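Local coordinates for conserved Archaeal protein (Sulfolobus acidocaldarius, PDB 3ATR) that uses FAD to catalyse the hydrogenation of the geranylgeranyl chains of archaeal lipid precursors, giving the saturated phytanyl chains of archaeal membrane phospholipids, at residues I174-D179 against R274-M279; T278-G283 against W331-C336; K418-L423 against D442-E447. All blocks are in the same frame, centred on the assembly; numbering follows the deposited sequence. Where two conformers were deposited one is given.

Contact 1: I174-D179 against R274-M279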
ATOM      1  N   ILE A 174       9.331   9.424 -13.275  1.00 22.21           N
ATOM      2  CA  ILE A 174       9.292   8.309 -12.325  1.00 23.01           C
ATOM      3  C   ILE A 174      10.220   8.474 -11.127  1.00 21.46           C
ATOM      4  O   ILE A 174      10.355   7.535 -10.324  1.00 21.69           O
ATOM      5  CB  ILE A 174       9.528   6.874 -12.927  1.00 23.88           C
ATOM      6  CG1 ILE A 174      10.606   6.941 -13.959  1.00 25.72           C
ATOM      7  CG2 ILE A 174       8.148   6.156 -13.384  1.00 22.75           C
ATOM      8  CD1 ILE A 174      11.945   7.040 -13.347  1.00 25.27           C
ATOM      9  N   THR A 175      10.838   9.651 -10.991  1.00 21.02           N
ATOM     10  CA  THR A 175      11.623   9.940  -9.806  1.00 20.49           C
ATOM     11  C   THR A 175      10.788  10.701  -8.752  1.00 21.67           C
ATOM     12  O   THR A 175      11.325  11.136  -7.730  1.00 21.53           O
ATOM     13  CB  THR A 175      12.926  10.740 -10.113  1.00 20.56           C
ATOM     14  OG1 THR A 175      12.614  12.005 -10.744  1.00 21.98           O
ATOM     15  CG2 THR A 175      13.820   9.963 -11.015  1.00 21.07           C
ATOM     16  N   GLU A 176       9.496  10.887  -9.028  1.00 21.81           N
ATOM     17  CA  GLU A 176       8.580  11.576  -8.129  1.00 23.19           C
ATOM     18  C   GLU A 176       8.771  11.161  -6.654  1.00 23.47           C
ATOM     19  O   GLU A 176       8.805   9.969  -6.326  1.00 23.15           O
ATOM     20  CB  GLU A 176       7.116  11.344  -8.581  1.00 22.77           C
ATOM     21  CG  GLU A 176       6.127  12.087  -7.670  1.00 23.60           C
ATOM     22  CD  GLU A 176       4.663  11.748  -7.962  1.00 24.16           C
ATOM     23  OE1 GLU A 176       4.371  11.009  -8.946  1.00 24.75           O
ATOM     24  OE2 GLU A 176       3.823  12.292  -7.239  1.00 26.68           O
ATOM     25  N   ASP A 177       8.926  12.149  -5.782  1.00 24.50           N
ATOM     26  CA  ASP A 177       9.273  11.913  -4.360  1.00 25.63           C
ATOM     27  C   ASP A 177       7.978  11.931  -3.547  1.00 24.56           C
ATOM     28  O   ASP A 177       6.905  12.257  -4.067  1.00 24.19           O
ATOM     29  CB  ASP A 177      10.255  13.002  -3.864  1.00 27.65           C
ATOM     30  CG  ASP A 177      10.845  12.722  -2.446  1.00 32.92           C
ATOM     31  OD1 ASP A 177      10.997  11.549  -2.004  1.00 33.45           O
ATOM     32  OD2 ASP A 177      11.183  13.737  -1.778  1.00 42.25           O
ATOM     33  N   LEU A 178       8.092  11.555  -2.294  1.00 24.13           N
ATOM     34  CA  LEU A 178       6.964  11.349  -1.383  1.00 24.35           C
ATOM     35  C   LEU A 178       7.008  12.513  -0.377  1.00 26.13           C
ATOM     36  O   LEU A 178       8.014  12.664   0.311  1.00 27.67           O
ATOM     37  CB  LEU A 178       7.141   9.981  -0.671  1.00 23.95           C
ATOM     38  CG  LEU A 178       6.080   9.533   0.347  1.00 23.06           C
ATOM     39  CD1 LEU A 178       4.680   9.439  -0.314  1.00 25.73           C
ATOM     40  CD2 LEU A 178       6.458   8.166   0.924  1.00 28.68           C
ATOM     41  N   ASP A 179       5.963  13.334  -0.317  0.50 25.68           N
ATOM     42  CA  ASP A 179       5.939  14.420   0.664  0.50 26.54           C
ATOM     43  C   ASP A 179       5.719  13.817   2.045  0.50 25.79           C
ATOM     44  O   ASP A 179       5.010  12.822   2.187  0.50 24.46           O
ATOM     45  CB  ASP A 179       4.839  15.421   0.334  0.50 26.97           C
ATOM     46  CG  ASP A 179       5.232  16.372  -0.773  0.50 30.42           C
ATOM     47  OD1 ASP A 179       6.415  16.360  -1.193  0.50 31.72           O
ATOM     48  OD2 ASP A 179       4.360  17.147  -1.215  0.50 33.21           O
ATOM     49  N   ARG A 274      -2.303   8.983  -3.380  1.00 17.56           N
ATOM     50  CA  ARG A 274      -2.532   8.549  -4.774  1.00 18.90           C
ATOM     51  C   ARG A 274      -1.233   7.860  -5.297  1.00 17.26           C
ATOM     52  O   ARG A 274      -0.112   8.118  -4.810  1.00 17.14           O
ATOM     53  CB  ARG A 274      -2.952   9.774  -5.593  1.00 19.62           C
ATOM     54  CG  ARG A 274      -1.898  10.833  -5.691  1.00 20.44           C
ATOM     55  CD  ARG A 274      -2.489  12.270  -5.865  1.00 25.37           C
ATOM     56  NE  ARG A 274      -1.389  13.243  -5.775  1.00 25.87           N
ATOM     57  CZ  ARG A 274      -0.738  13.579  -4.641  1.00 28.85           C
ATOM     58  NH1 ARG A 274      -1.047  13.054  -3.447  1.00 26.93           N
ATOM     59  NH2 ARG A 274       0.277  14.432  -4.701  1.00 27.85           N
ATOM     60  N   PRO A 275      -1.351   6.973  -6.300  1.00 18.61           N
ATOM     61  CA  PRO A 275      -0.077   6.393  -6.731  1.00 17.00           C
ATOM     62  C   PRO A 275       0.867   7.402  -7.472  1.00 16.69           C
ATOM     63  O   PRO A 275       0.481   8.514  -7.778  1.00 17.51           O
ATOM     64  CB  PRO A 275      -0.516   5.285  -7.710  1.00 19.10           C
ATOM     65  CG  PRO A 275      -1.924   5.683  -8.166  1.00 19.53           C
ATOM     66  CD  PRO A 275      -2.536   6.493  -7.064  1.00 18.12           C
ATOM     67  N   LEU A 276       2.083   6.989  -7.767  1.00 17.39           N
ATOM     68  CA  LEU A 276       2.953   7.782  -8.674  1.00 19.83           C
ATOM     69  C   LEU A 276       2.173   8.278  -9.877  1.00 19.32           C
ATOM     70  O   LEU A 276       1.405   7.488 -10.487  1.00 19.78           O
ATOM     71  CB  LEU A 276       4.101   6.916  -9.182  1.00 20.57           C
ATOM     72  CG  LEU A 276       5.429   6.673  -8.480  1.00 25.84           C
ATOM     73  CD1 LEU A 276       6.405   6.021  -9.436  1.00 24.35           C
ATOM     74  CD2 LEU A 276       6.016   7.967  -7.918  1.00 22.24           C
ATOM     75  N   TYR A 277       2.315   9.553 -10.256  1.00 19.56           N
ATOM     76  CA  TYR A 277       1.521  10.050 -11.358  1.00 19.53           C
ATOM     77  C   TYR A 277       1.678   9.238 -12.639  1.00 19.11           C
ATOM     78  O   TYR A 277       0.728   9.081 -13.406  1.00 20.87           O
ATOM     79  CB  TYR A 277       1.834  11.519 -11.663  1.00 21.31           C
ATOM     80  CG  TYR A 277       1.255  12.431 -10.575  1.00 25.18           C
ATOM     81  CD1 TYR A 277      -0.129  12.475 -10.355  1.00 28.89           C
ATOM     82  CD2 TYR A 277       2.083  13.271  -9.819  1.00 27.45           C
ATOM     83  CE1 TYR A 277      -0.693  13.322  -9.363  1.00 31.19           C
ATOM     84  CE2 TYR A 277       1.522  14.138  -8.832  1.00 31.08           C
ATOM     85  CZ  TYR A 277       0.145  14.147  -8.622  1.00 31.97           C
ATOM     86  OH  TYR A 277      -0.416  14.999  -7.664  1.00 33.60           O
ATOM     87  N   THR A 278       2.880   8.768 -12.883  1.00 17.57           N
ATOM     88  CA  THR A 278       3.079   7.669 -13.845  1.00 17.06           C
ATOM     89  C   THR A 278       3.899   6.588 -13.161  1.00 15.95           C
ATOM     90  O   THR A 278       4.850   6.902 -12.445  1.00 16.72           O
ATOM     91  CB  THR A 278       3.765   8.083 -15.186  1.00 17.05           C
ATOM     92  OG1 THR A 278       3.924   6.884 -15.968  1.00 16.40           O
ATOM     93  CG2 THR A 278       5.113   8.660 -14.958  1.00 16.32           C
ATOM     94  N   MET A 279       3.471   5.313 -13.327  1.00 15.51           N
ATOM     95  CA  MET A 279       4.230   4.159 -12.813  1.00 15.55           C
ATOM     96  C   MET A 279       5.084   3.540 -13.902  1.00 15.61           C
ATOM     97  O   MET A 279       5.654   2.478 -13.698  1.00 17.62           O
ATOM     98  CB  MET A 279       3.251   3.098 -12.254  1.00 15.60           C
ATOM     99  CG  MET A 279       2.507   3.767 -11.063  1.00 16.24           C
ATOM    100  SD  MET A 279       1.031   2.803 -10.565  1.00 21.50           S
ATOM    101  CE  MET A 279       1.873   1.525  -9.683  1.00 18.50           C
TER
HETATM  102  O   HOH W   1       5.205  10.511 -11.503  1.00 23.09           O
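Glu176 OE1 is gripped by the backbone N of Tyr277 and by water 1. The Tyr277 N bond is 2.8 Å long and nearly straight, with an N-H...O angle of 169°, and it uses the syn lone pair of OE1. Water 1 donates to OE1 at 2.7 Å and accepts from Thr278 N at 3.2 Å, so the carboxylate serves two successive amides, one directly and one through water. The Glu176 side chain is fully extended, with CG anti to the backbone N (chi1 -179°), and this carries the carboxylate over to the 274-279 backbone. Its plane lies within 7° of the Tyr277 ring plane, and OE2 comes to 3.3 Å from Tyr277 CD2. OE2 also forms a salt bridge with Arg273. Residues 174-179 leave a 3-10 turn and run on as loop from strand 153-156 of the Rossmann-type FAD-binding sheet toward strand 183-193. Residues 274-279, loop throughout, return from strand 261-271 to strand 280-281. The contact thus joins two of the connections between the FAD-binding sheet and the eight-stranded sheet. Beside the polar centre, Leu276 CD2 lies 3.6 Å from Glu176 CB, the two side chains running in opposite directions. Ile174 CG2 sits 3.5 Å from Thr278 O, a buried carbonyl with no polar partner in the model. Within 274-279, Arg274 NE donates to Tyr277 OH at 2.8 Å, in the plane of the guanidinium.

Contact 2: T278-G283 against W331-C336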
ATOM      1  N   THR A 278       2.880   8.768 -12.883  1.00 17.57           N
ATOM      2  CA  THR A 278       3.079   7.669 -13.845  1.00 17.06           C
ATOM      3  C   THR A 278       3.899   6.588 -13.161  1.00 15.95           C
ATOM      4  O   THR A 278       4.850   6.902 -12.445  1.00 16.72           O
ATOM      5  CB  THR A 278       3.765   8.083 -15.186  1.00 17.05           C
ATOM      6  OG1 THR A 278       3.924   6.884 -15.968  1.00 16.40           O
ATOM      7  CG2 THR A 278       5.113   8.660 -14.958  1.00 16.32           C
ATOM      8  N   MET A 279       3.471   5.313 -13.327  1.00 15.51           N
ATOM      9  CA  MET A 279       4.230   4.159 -12.813  1.00 15.55           C
ATOM     10  C   MET A 279       5.084   3.540 -13.902  1.00 15.61           C
ATOM     11  O   MET A 279       5.654   2.478 -13.698  1.00 17.62           O
ATOM     12  CB  MET A 279       3.251   3.098 -12.254  1.00 15.60           C
ATOM     13  CG  MET A 279       2.507   3.767 -11.063  1.00 16.24           C
ATOM     14  SD  MET A 279       1.031   2.803 -10.565  1.00 21.50           S
ATOM     15  CE  MET A 279       1.873   1.525  -9.683  1.00 18.50           C
ATOM     16  N   ALA A 280       5.113   4.172 -15.063  1.00 15.85           N
ATOM     17  CA  ALA A 280       5.923   3.686 -16.195  1.00 15.62           C
ATOM     18  C   ALA A 280       6.701   4.821 -16.815  1.00 15.66           C
ATOM     19  O   ALA A 280       6.180   5.949 -16.948  1.00 16.86           O
ATOM     20  CB  ALA A 280       4.982   3.080 -17.273  1.00 15.42           C
ATOM     21  N   TRP A 281       7.916   4.526 -17.268  1.00 16.41           N
ATOM     22  CA  TRP A 281       8.644   5.468 -18.099  1.00 15.15           C
ATOM     23  C   TRP A 281       9.556   4.672 -19.027  1.00 15.49           C
ATOM     24  O   TRP A 281       9.402   3.450 -19.118  1.00 16.54           O
ATOM     25  CB  TRP A 281       9.443   6.504 -17.247  1.00 16.90           C
ATOM     26  CG  TRP A 281       9.653   7.805 -18.086  1.00 17.33           C
ATOM     27  CD1 TRP A 281      10.864   8.332 -18.497  1.00 19.84           C
ATOM     28  CD2 TRP A 281       8.634   8.682 -18.611  1.00 17.67           C
ATOM     29  NE1 TRP A 281      10.643   9.488 -19.205  1.00 18.73           N
ATOM     30  CE2 TRP A 281       9.295   9.699 -19.335  1.00 20.46           C
ATOM     31  CE3 TRP A 281       7.227   8.682 -18.569  1.00 20.26           C
ATOM     32  CZ2 TRP A 281       8.601  10.744 -19.995  1.00 19.33           C
ATOM     33  CZ3 TRP A 281       6.519   9.723 -19.232  1.00 18.36           C
ATOM     34  CH2 TRP A 281       7.224  10.744 -19.934  1.00 22.31           C
ATOM     35  N   ASN A 282      10.497   5.321 -19.717  1.00 16.11           N
ATOM     36  CA  ASN A 282      11.302   4.556 -20.747  1.00 15.37           C
ATOM     37  C   ASN A 282      12.174   3.501 -20.084  1.00 15.70           C
ATOM     38  O   ASN A 282      13.065   3.845 -19.281  1.00 16.10           O
ATOM     39  CB  ASN A 282      12.186   5.531 -21.563  1.00 15.60           C
ATOM     40  CG  ASN A 282      11.370   6.639 -22.244  1.00 20.44           C
ATOM     41  OD1 ASN A 282      10.275   6.427 -22.783  1.00 20.15           O
ATOM     42  ND2 ASN A 282      11.903   7.843 -22.207  1.00 21.45           N
ATOM     43  N   GLY A 283      11.861   2.213 -20.324  1.00 16.83           N
ATOM     44  CA  GLY A 283      12.619   1.118 -19.781  1.00 15.39           C
ATOM     45  C   GLY A 283      12.304   0.702 -18.345  1.00 15.66           C
ATOM     46  O   GLY A 283      13.039  -0.093 -17.789  1.00 16.23           O
ATOM     47  N   TRP A 331       2.707   1.969 -21.331  1.00 17.44           N
ATOM     48  CA  TRP A 331       1.740   2.886 -20.711  1.00 18.43           C
ATOM     49  C   TRP A 331       0.519   2.174 -20.175  1.00 17.45           C
ATOM     50  O   TRP A 331      -0.140   2.685 -19.295  1.00 17.64           O
ATOM     51  CB  TRP A 331       1.278   3.910 -21.714  1.00 19.08           C
ATOM     52  CG  TRP A 331       0.792   5.215 -21.107  1.00 20.71           C
ATOM     53  CD1 TRP A 331      -0.476   5.751 -21.241  1.00 21.88           C
ATOM     54  CD2 TRP A 331       1.553   6.168 -20.340  1.00 17.83           C
ATOM     55  NE1 TRP A 331      -0.540   6.975 -20.610  1.00 22.12           N
ATOM     56  CE2 TRP A 331       0.681   7.266 -20.062  1.00 19.28           C
ATOM     57  CE3 TRP A 331       2.885   6.217 -19.872  1.00 16.89           C
ATOM     58  CZ2 TRP A 331       1.089   8.372 -19.327  1.00 19.51           C
ATOM     59  CZ3 TRP A 331       3.278   7.298 -19.134  1.00 17.39           C
ATOM     60  CH2 TRP A 331       2.373   8.386 -18.882  1.00 20.23           C
ATOM     61  N   ASP A 332       0.242   0.986 -20.701  1.00 18.51           N
ATOM     62  CA  ASP A 332      -0.907   0.237 -20.202  1.00 20.92           C
ATOM     63  C   ASP A 332      -0.793  -0.142 -18.713  1.00 18.88           C
ATOM     64  O   ASP A 332      -1.804  -0.443 -18.059  1.00 18.89           O
ATOM     65  CB  ASP A 332      -1.106  -0.997 -21.052  1.00 22.90           C
ATOM     66  CG  ASP A 332      -2.439  -1.013 -21.665  1.00 34.51           C
ATOM     67  OD1 ASP A 332      -2.485  -0.630 -22.869  1.00 42.23           O
ATOM     68  OD2 ASP A 332      -3.430  -1.362 -20.932  1.00 37.81           O
ATOM     69  N   MET A 333       0.420  -0.075 -18.201  1.00 16.58           N
ATOM     70  CA  MET A 333       0.663  -0.262 -16.766  1.00 15.29           C
ATOM     71  C   MET A 333      -0.218   0.755 -16.018  1.00 15.97           C
ATOM     72  O   MET A 333      -0.877   0.400 -15.024  1.00 15.97           O
ATOM     73  CB  MET A 333       2.145   0.043 -16.435  1.00 15.73           C
ATOM     74  CG  MET A 333       2.413   0.250 -14.917  1.00 16.93           C
ATOM     75  SD  MET A 333       2.057  -1.339 -14.053  1.00 18.86           S
ATOM     76  CE  MET A 333       2.020  -0.809 -12.330  1.00 17.28           C
ATOM     77  N   ASN A 334      -0.146   2.031 -16.430  1.00 15.16           N
ATOM     78  CA  ASN A 334      -0.948   3.052 -15.792  1.00 16.81           C
ATOM     79  C   ASN A 334      -2.436   2.823 -15.975  1.00 17.72           C
ATOM     80  O   ASN A 334      -3.204   2.936 -15.018  1.00 18.48           O
ATOM     81  CB  ASN A 334      -0.620   4.434 -16.364  1.00 16.39           C
ATOM     82  CG  ASN A 334       0.750   4.920 -16.000  1.00 18.75           C
ATOM     83  OD1 ASN A 334       1.492   5.474 -16.874  1.00 19.74           O
ATOM     84  ND2 ASN A 334       1.112   4.762 -14.753  1.00 14.45           N
ATOM     85  N   ILE A 335      -2.844   2.544 -17.204  1.00 17.79           N
ATOM     86  CA  ILE A 335      -4.272   2.362 -17.498  1.00 19.47           C
ATOM     87  C   ILE A 335      -4.865   1.195 -16.668  1.00 18.91           C
ATOM     88  O   ILE A 335      -5.950   1.324 -16.024  1.00 18.00           O
ATOM     89  CB  ILE A 335      -4.548   2.108 -19.003  1.00 20.17           C
ATOM     90  CG1 ILE A 335      -3.952   3.195 -19.928  1.00 23.77           C
ATOM     91  CG2 ILE A 335      -6.085   1.970 -19.212  1.00 24.20           C
ATOM     92  CD1 ILE A 335      -4.222   4.609 -19.422  1.00 24.68           C
ATOM     93  N   CYS A 336      -4.136   0.092 -16.651  1.00 18.25           N
ATOM     94  CA  CYS A 336      -4.500  -1.081 -15.849  1.00 19.53           C
ATOM     95  C   CYS A 336      -4.572  -0.711 -14.365  1.00 19.20           C
ATOM     96  O   CYS A 336      -5.560  -1.007 -13.674  1.00 18.17           O
ATOM     97  CB  CYS A 336      -3.421  -2.156 -16.011  1.00 19.72           C
ATOM     98  SG  CYS A 336      -3.718  -3.664 -15.038  1.00 26.09           S
TER
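Met279 and Met333 meet at their methyl ends, CE to CE, at 3.5 Å. Their side chains cross at about a right angle. Met333 gets there by a bend at chi2 (64°), which brings its CE also within 4.1 Å of Met279 CB. Ala280 CB packs on Met333 CB at 4.2 Å. This is the tight, apolar part of the contact. Next to it the Asn334 side-chain amide lies close to Thr278 OG1 and the backbone N of Met279. With an alanine in place of Asn334 the amide is lost, which is likely to leave a gap beside Thr278 and Met279 and perhaps the Met279 N-H without a polar partner. Thr278 OG1 donates to Ala280 O at 2.6 Å, in the carbonyl plane, which links the side chain to the backbone two residues on, where strand 280-281 begins. The same hydroxyl oxygen lies 3.3 Å from Trp331 CZ3. The looser side is formed by Trp281, which is partly exposed. The side chains of Trp281 and Trp331 run side by side in the same direction and touch at CZ3 to CZ3, 4.0 Å apart, Trp331 CZ3 lying at the edge of the Trp281 ring, near its plane. Trp331 NE1 is hydrogen-bonded to Pro428 O. Strand 280-281 is an edge strand of the FAD-binding sheet, beside strand 284-286. The start of helix 332-355 packs against it, with Met333 also touching helix 302-322, to which the Cys311-Cys336 disulfide ties the helix.

Contact 3: K418-L423 against D442-E447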
ATOM      1  N   LYS A 418     -15.492  12.438  -5.848  1.00 30.32           N
ATOM      2  CA  LYS A 418     -16.091  12.029  -7.122  1.00 32.43           C
ATOM      3  C   LYS A 418     -15.332  12.655  -8.281  1.00 33.21           C
ATOM      4  O   LYS A 418     -15.113  12.013  -9.332  1.00 34.14           O
ATOM      5  CB  LYS A 418     -17.563  12.442  -7.169  1.00 36.35           C
ATOM      6  CG  LYS A 418     -18.295  11.927  -8.362  1.00 40.15           C
ATOM      7  CD  LYS A 418     -19.795  12.121  -8.101  1.00 47.76           C
ATOM      8  CE  LYS A 418     -20.627  11.512  -9.224  1.00 54.70           C
ATOM      9  NZ  LYS A 418     -20.599  12.356 -10.451  1.00 59.19           N
ATOM     10  N   LYS A 419     -14.942  13.915  -8.109  1.00 33.41           N
ATOM     11  CA  LYS A 419     -14.207  14.653  -9.125  1.00 33.36           C
ATOM     12  C   LYS A 419     -12.845  14.020  -9.414  1.00 30.03           C
ATOM     13  O   LYS A 419     -12.447  13.832 -10.596  1.00 29.40           O
ATOM     14  CB  LYS A 419     -13.963  16.074  -8.658  1.00 35.08           C
ATOM     15  CG  LYS A 419     -13.383  16.938  -9.778  1.00 38.78           C
ATOM     16  CD  LYS A 419     -13.425  18.449  -9.455  1.00 45.26           C
ATOM     17  CE  LYS A 419     -12.772  19.240 -10.614  1.00 48.85           C
ATOM     18  NZ  LYS A 419     -12.937  20.716 -10.461  1.00 56.38           N
ATOM     19  N   ILE A 420     -12.114  13.702  -8.348  1.00 27.28           N
ATOM     20  CA  ILE A 420     -10.772  13.159  -8.567  1.00 25.03           C
ATOM     21  C   ILE A 420     -10.880  11.761  -9.177  1.00 24.98           C
ATOM     22  O   ILE A 420     -10.060  11.377 -10.054  1.00 23.13           O
ATOM     23  CB  ILE A 420      -9.871  13.263  -7.311  1.00 24.77           C
ATOM     24  CG1 ILE A 420      -8.393  13.216  -7.728  1.00 24.82           C
ATOM     25  CG2 ILE A 420     -10.214  12.190  -6.269  1.00 22.01           C
ATOM     26  CD1 ILE A 420      -7.424  13.621  -6.603  1.00 25.63           C
ATOM     27  N   LYS A 421     -11.879  10.995  -8.729  1.00 24.85           N
ATOM     28  CA  LYS A 421     -12.078   9.671  -9.264  1.00 27.34           C
ATOM     29  C   LYS A 421     -12.305   9.748 -10.784  1.00 27.78           C
ATOM     30  O   LYS A 421     -11.710   8.996 -11.557  1.00 26.42           O
ATOM     31  CB  LYS A 421     -13.235   8.922  -8.599  1.00 30.10           C
ATOM     32  CG  LYS A 421     -13.270   7.454  -9.082  1.00 36.42           C
ATOM     33  CD  LYS A 421     -14.044   6.495  -8.186  1.00 45.21           C
ATOM     34  CE  LYS A 421     -13.688   5.059  -8.575  1.00 49.77           C
ATOM     35  NZ  LYS A 421     -14.798   4.108  -8.342  1.00 56.52           N
ATOM     36  N   GLU A 422     -13.157  10.667 -11.229  1.00 29.86           N
ATOM     37  CA  GLU A 422     -13.446  10.723 -12.654  1.00 32.75           C
ATOM     38  C   GLU A 422     -12.234  11.158 -13.454  1.00 30.30           C
ATOM     39  O   GLU A 422     -11.997  10.640 -14.536  1.00 30.78           O
ATOM     40  CB  GLU A 422     -14.641  11.622 -12.912  1.00 36.13           C
ATOM     41  CG  GLU A 422     -15.959  10.948 -12.534  1.00 43.13           C
ATOM     42  CD  GLU A 422     -17.152  11.881 -12.664  1.00 52.14           C
ATOM     43  OE1 GLU A 422     -17.062  12.851 -13.456  1.00 58.41           O
ATOM     44  OE2 GLU A 422     -18.188  11.638 -11.999  1.00 55.12           O
ATOM     45  N   LEU A 423     -11.476  12.107 -12.913  1.00 28.74           N
ATOM     46  CA  LEU A 423     -10.171  12.533 -13.478  1.00 27.97           C
ATOM     47  C   LEU A 423      -9.179  11.374 -13.678  1.00 25.81           C
ATOM     48  O   LEU A 423      -8.565  11.221 -14.754  1.00 23.77           O
ATOM     49  CB  LEU A 423      -9.569  13.598 -12.566  1.00 29.27           C
ATOM     50  CG  LEU A 423      -8.466  14.509 -13.085  1.00 32.13           C
ATOM     51  CD1 LEU A 423      -8.824  15.022 -14.473  1.00 35.32           C
ATOM     52  CD2 LEU A 423      -8.240  15.671 -12.100  1.00 32.11           C
ATOM     53  N   ASP A 442      -3.226  18.173  -9.446  0.70 32.78           N
ATOM     54  CA  ASP A 442      -2.600  19.043  -8.440  0.70 35.25           C
ATOM     55  C   ASP A 442      -3.530  20.206  -8.090  0.70 37.84           C
ATOM     56  O   ASP A 442      -3.633  20.618  -6.911  0.70 38.57           O
ATOM     57  CB  ASP A 442      -1.241  19.564  -8.932  0.70 37.12           C
ATOM     58  CG  ASP A 442      -0.104  18.530  -8.809  0.70 37.69           C
ATOM     59  OD1 ASP A 442      -0.196  17.535  -8.036  0.70 36.79           O
ATOM     60  OD2 ASP A 442       0.917  18.727  -9.491  0.70 41.83           O
ATOM     61  N   ASN A 443      -4.224  20.710  -9.113  1.00 39.21           N
ATOM     62  CA  ASN A 443      -5.236  21.759  -8.933  1.00 42.47           C
ATOM     63  C   ASN A 443      -6.404  21.283  -8.085  1.00 39.98           C
ATOM     64  O   ASN A 443      -6.840  22.007  -7.199  1.00 41.92           O
ATOM     65  CB  ASN A 443      -5.752  22.266 -10.272  1.00 44.89           C
ATOM     66  CG  ASN A 443      -4.836  23.284 -10.890  1.00 51.59           C
ATOM     67  OD1 ASN A 443      -4.115  23.991 -10.178  1.00 58.66           O
ATOM     68  ND2 ASN A 443      -4.864  23.389 -12.220  1.00 53.21           N
ATOM     69  N   VAL A 444      -6.912  20.079  -8.343  1.00 36.88           N
ATOM     70  CA  VAL A 444      -8.010  19.538  -7.508  1.00 34.85           C
ATOM     71  C   VAL A 444      -7.565  19.411  -6.052  1.00 33.72           C
ATOM     72  O   VAL A 444      -8.302  19.778  -5.111  1.00 34.24           O
ATOM     73  CB  VAL A 444      -8.569  18.208  -8.097  1.00 33.67           C
ATOM     74  CG1 VAL A 444      -9.473  17.457  -7.089  1.00 31.21           C
ATOM     75  CG2 VAL A 444      -9.320  18.530  -9.406  1.00 34.57           C
ATOM     76  N   LEU A 445      -6.337  18.940  -5.867  1.00 32.50           N
ATOM     77  CA  LEU A 445      -5.811  18.733  -4.520  1.00 32.95           C
ATOM     78  C   LEU A 445      -5.611  20.042  -3.754  1.00 35.81           C
ATOM     79  O   LEU A 445      -6.061  20.181  -2.594  1.00 35.80           O
ATOM     80  CB  LEU A 445      -4.525  17.898  -4.577  1.00 31.08           C
ATOM     81  CG  LEU A 445      -4.760  16.438  -4.994  1.00 31.23           C
ATOM     82  CD1 LEU A 445      -3.414  15.733  -5.161  1.00 30.94           C
ATOM     83  CD2 LEU A 445      -5.624  15.702  -3.972  1.00 29.42           C
ATOM     84  N   THR A 446      -4.934  21.000  -4.379  0.70 38.53           N
ATOM     85  CA  THR A 446      -4.711  22.287  -3.723  0.70 42.72           C
ATOM     86  C   THR A 446      -6.039  22.931  -3.348  0.70 43.45           C
ATOM     87  O   THR A 446      -6.206  23.369  -2.207  0.70 45.20           O
ATOM     88  CB  THR A 446      -3.902  23.247  -4.599  0.70 45.90           C
ATOM     89  OG1 THR A 446      -4.409  23.188  -5.934  0.70 47.09           O
ATOM     90  CG2 THR A 446      -2.434  22.841  -4.609  0.70 46.80           C
ATOM     91  N   GLU A 447      -6.988  22.964  -4.287  1.00 43.43           N
ATOM     92  CA  GLU A 447      -8.318  23.545  -4.028  1.00 44.48           C
ATOM     93  C   GLU A 447      -8.977  22.894  -2.832  1.00 42.33           C
ATOM     94  O   GLU A 447      -9.603  23.567  -1.967  1.00 42.40           O
ATOM     95  CB  GLU A 447      -9.228  23.281  -5.210  1.00 45.26           C
ATOM     96  CG  GLU A 447      -9.262  24.378  -6.233  1.00 53.09           C
ATOM     97  CD  GLU A 447     -10.114  24.007  -7.435  1.00 58.12           C
ATOM     98  OE1 GLU A 447     -10.797  24.903  -7.973  1.00 64.22           O
ATOM     99  OE2 GLU A 447     -10.101  22.810  -7.836  1.00 58.62           O
TER
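Two neighbouring helices near the C-terminus, 410-425 and 434-451, pack antiparallel here as a helical hairpin. The short segments run at 169° to each other, with their axes 10.6 Å apart at closest approach. Val444 is the central residue. Its CG2 branch meets Lys419 CE at 3.7 Å and Leu423 CD2 at 4.1 Å, while its CG1 branch faces Ile420 CB at 4.2 Å. Leu423 and Val444 pass each other in opposite directions. Ile420 CG1 stands anti to the backbone N (chi1 -158°), and the chain stays extended, so CD1 extends to Leu445 CD2 at 3.8 Å. These two side chains cross at about a right angle. Ile350 of helix 332-355 touches Ile420, Val444 and Leu445, so a third helix packs against the pair. On the exposed side, Lys419 lays the methylene part of its extended chain over Val444. Its NZ reaches only to 4.4 Å from Glu447 OE2, too far for a salt bridge. Side-chain packing therefore holds the two segments together, and the charged ends at the rim probably add no more than a weak electrostatic attraction.

Contacts 1 and 2 are buried and share Thr278 and Met279, so one short run of chain meets mainly loop in the first and the beginning of helix 332-355 in the second. Ile174 of contact 1 also packs on Trp281 of contact 2. Contact 3 is only partly buried and lies away from the annotated sites. It touches contact 1, where Tyr277 OH probably hydrogen-bonds to Asp442 and Arg274 packs on Leu445, but not contact 2. The chemistry follows the place. Contact 1 centres on a carboxylate and a water between loops. Contact 2 mixes methionine and indole packing with an amide. Contact 3 is aliphatic between helices, with charges at its rim.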